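Local coordinates for 3-keto-5-aminohexanoate cleavage enzyme (PDB 3E49), which probably cleaves 3-keto-5-aminohexanoate or a related beta-keto acid with the help of a zinc ion held in a TIM barrel, at residues R278-R281 / Q282-E285. Numbering follows the deposited sequence.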
ATOM      1  N   ARG A 278      23.070 -15.898  14.101  1.00 22.37           N
ATOM      2  CA  ARG A 278      22.397 -17.193  14.345  1.00 24.79           C
ATOM      3  C   ARG A 278      20.896 -17.054  14.469  1.00 23.97           C
ATOM      4  O   ARG A 278      20.149 -17.904  13.999  1.00 25.32           O
ATOM      5  CB  ARG A 278      22.965 -17.894  15.586  1.00 26.22           C
ATOM      6  CG  ARG A 278      24.380 -18.425  15.373  1.00 23.94           C
ATOM      7  CD  ARG A 278      24.856 -19.339  16.497  1.00 25.12           C
ATOM      8  NE  ARG A 278      25.015 -18.652  17.764  1.00 27.31           N
ATOM      9  CZ  ARG A 278      26.096 -18.009  18.157  1.00 28.02           C
ATOM     10  NH1 ARG A 278      27.177 -17.960  17.385  1.00 32.34           N
ATOM     11  NH2 ARG A 278      26.091 -17.422  19.342  1.00 28.24           N
ATOM     12  N   LYS A 279      20.446 -15.982  15.089  1.00 25.64           N
ATOM     13  CA  LYS A 279      19.018 -15.778  15.287  1.00 25.63           C
ATOM     14  C   LYS A 279      18.309 -15.596  13.950  1.00 25.44           C
ATOM     15  O   LYS A 279      17.326 -16.261  13.688  1.00 25.98           O
ATOM     16  CB  LYS A 279      18.759 -14.597  16.222  1.00 25.27           C
ATOM     17  CG  LYS A 279      17.404 -14.599  16.931  1.00 31.45           C
ATOM     18  CD  LYS A 279      17.328 -15.799  17.877  1.00 39.44           C
ATOM     19  CE  LYS A 279      16.036 -15.875  18.649  1.00 40.13           C
ATOM     20  NZ  LYS A 279      15.788 -17.293  19.150  1.00 40.42           N
ATOM     21  N   ILE A 280      18.832 -14.752  13.073  1.00 25.40           N
ATOM     22  CA  ILE A 280      18.193 -14.550  11.768  1.00 22.41           C
ATOM     23  C   ILE A 280      18.308 -15.811  10.931  1.00 23.87           C
ATOM     24  O   ILE A 280      17.437 -16.110  10.123  1.00 25.02           O
ATOM     25  CB  ILE A 280      18.679 -13.278  11.017  1.00 21.46           C
ATOM     26  CG1 ILE A 280      17.648 -12.890   9.916  1.00 24.13           C
ATOM     27  CG2 ILE A 280      20.183 -13.438  10.459  1.00 20.13           C
ATOM     28  CD1 ILE A 280      16.181 -12.542  10.440  1.00 20.01           C
ATOM     29  N   ARG A 281      19.363 -16.584  11.150  1.00 23.17           N
ATOM     30  CA  ARG A 281      19.488 -17.827  10.453  1.00 23.51           C
ATOM     31  C   ARG A 281      18.421 -18.871  10.828  1.00 22.45           C
ATOM     32  O   ARG A 281      18.053 -19.684  10.000  1.00 22.08           O
ATOM     33  CB  ARG A 281      20.921 -18.368  10.544  1.00 24.62           C
ATOM     34  CG  ARG A 281      21.853 -17.600   9.674  1.00 28.39           C
ATOM     35  CD  ARG A 281      23.179 -18.294   9.696  1.00 31.11           C
ATOM     36  NE  ARG A 281      23.031 -19.678   9.266  1.00 30.29           N
ATOM     37  CZ  ARG A 281      23.855 -20.659   9.610  1.00 35.20           C
ATOM     38  NH1 ARG A 281      24.850 -20.450  10.442  1.00 35.75           N
ATOM     39  NH2 ARG A 281      23.635 -21.871   9.187  1.00 32.61           N
ATOM     40  N   GLN A 282      17.834 -18.778  12.020  1.00 22.09           N
ATOM     41  CA  GLN A 282      16.733 -19.666  12.409  1.00 24.02           C
ATOM     42  C   GLN A 282      15.536 -19.411  11.483  1.00 21.98           C
ATOM     43  O   GLN A 282      14.885 -20.346  11.011  1.00 20.78           O
ATOM     44  CB  GLN A 282      16.316 -19.375  13.864  1.00 23.81           C
ATOM     45  CG  GLN A 282      17.319 -19.865  14.910  1.00 31.07           C
ATOM     46  CD  GLN A 282      16.836 -19.728  16.367  1.00 34.20           C
ATOM     47  OE1 GLN A 282      15.959 -18.914  16.691  1.00 44.00           O
ATOM     48  NE2 GLN A 282      17.432 -20.521  17.254  1.00 47.93           N
ATOM     49  N   VAL A 283      15.270 -18.139  11.231  1.00 23.66           N
ATOM     50  CA  VAL A 283      14.227 -17.702  10.279  1.00 23.03           C
ATOM     51  C   VAL A 283      14.561 -18.123   8.858  1.00 24.35           C
ATOM     52  O   VAL A 283      13.747 -18.737   8.147  1.00 23.54           O
ATOM     53  CB  VAL A 283      13.984 -16.194  10.372  1.00 24.80           C
ATOM     54  CG1 VAL A 283      12.907 -15.750   9.322  1.00 20.64           C
ATOM     55  CG2 VAL A 283      13.573 -15.830  11.804  1.00 20.51           C
ATOM     56  N   ILE A 284      15.766 -17.808   8.433  1.00 24.24           N
ATOM     57  CA  ILE A 284      16.230 -18.215   7.072  1.00 23.66           C
ATOM     58  C   ILE A 284      16.003 -19.706   6.848  1.00 25.54           C
ATOM     59  O   ILE A 284      15.383 -20.100   5.874  1.00 24.68           O
ATOM     60  CB  ILE A 284      17.677 -17.761   6.850  1.00 23.25           C
ATOM     61  CG1 ILE A 284      17.718 -16.215   6.783  1.00 27.56           C
ATOM     62  CG2 ILE A 284      18.311 -18.411   5.527  1.00 23.12           C
ATOM     63  CD1 ILE A 284      19.118 -15.572   6.890  1.00 23.59           C
ATOM     64  N   GLU A 285      16.459 -20.530   7.780  1.00 28.38           N
ATOM     65  CA  GLU A 285      16.275 -21.979   7.701  1.00 27.47           C
ATOM     66  C   GLU A 285      14.798 -22.409   7.679  1.00 25.84           C
ATOM     67  O   GLU A 285      14.414 -23.282   6.924  1.00 24.77           O
ATOM     68  CB  GLU A 285      17.022 -22.661   8.871  1.00 29.91           C
ATOM     69  CG  GLU A 285      16.906 -24.223   8.947  1.00 36.27           C
ATOM     70  CD  GLU A 285      17.286 -24.921   7.627  1.00 45.84           C
ATOM     71  OE1 GLU A 285      18.157 -24.378   6.894  1.00 51.40           O
ATOM     72  OE2 GLU A 285      16.714 -26.015   7.334  1.00 51.31           O
TER
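Lys279 and Gln282, one turn apart on helix 273-286, join through their side-chain ends: Lys279 NZ gives a hydrogen bond to Gln282 OE1 at 3.0 Å, reaching the amide oxygen from 29° out of its carbonyl plane. The lysine chain bends at CB-CG (chi2 65°), which brings its CD and CE alongside the same oxygen, while Gln282 runs out extended to meet it. On the buried side, Ile280 packs forward along the helix through two branches: CD1 lies 4.3 Å from Val283 CB, and CG2 meets the CD1 methyl of Ile284.

Beneath these side chains the backbone pairing shifts. Gln282 N is shared between a weak bond to Arg278 O and a 3.1 Å bond to Lys279 O, a local 3-10-like tightening. Regular alpha-helical bonding returns with Ile284 N to Ile280 O, nearly straight at 173°, and Glu285 N to Arg281 O at 2.9 Å. The guanidinium of Arg281 turns from the helix to bond Ala44 O through NH1.

Across the subunit interface, Lys279 NZ also bonds Glu285 O of the second subunit, and Glu285 OE2 forms a salt bridge with Lys279 NZ of that subunit. In the TIM barrel, Ile280 packs on Ile241, Ala244 and Ser245 of helix 240-248, and Val283 touches Ser245 as well, whereas Ile284 and Arg281 rest on Ile10 of strand 10-13.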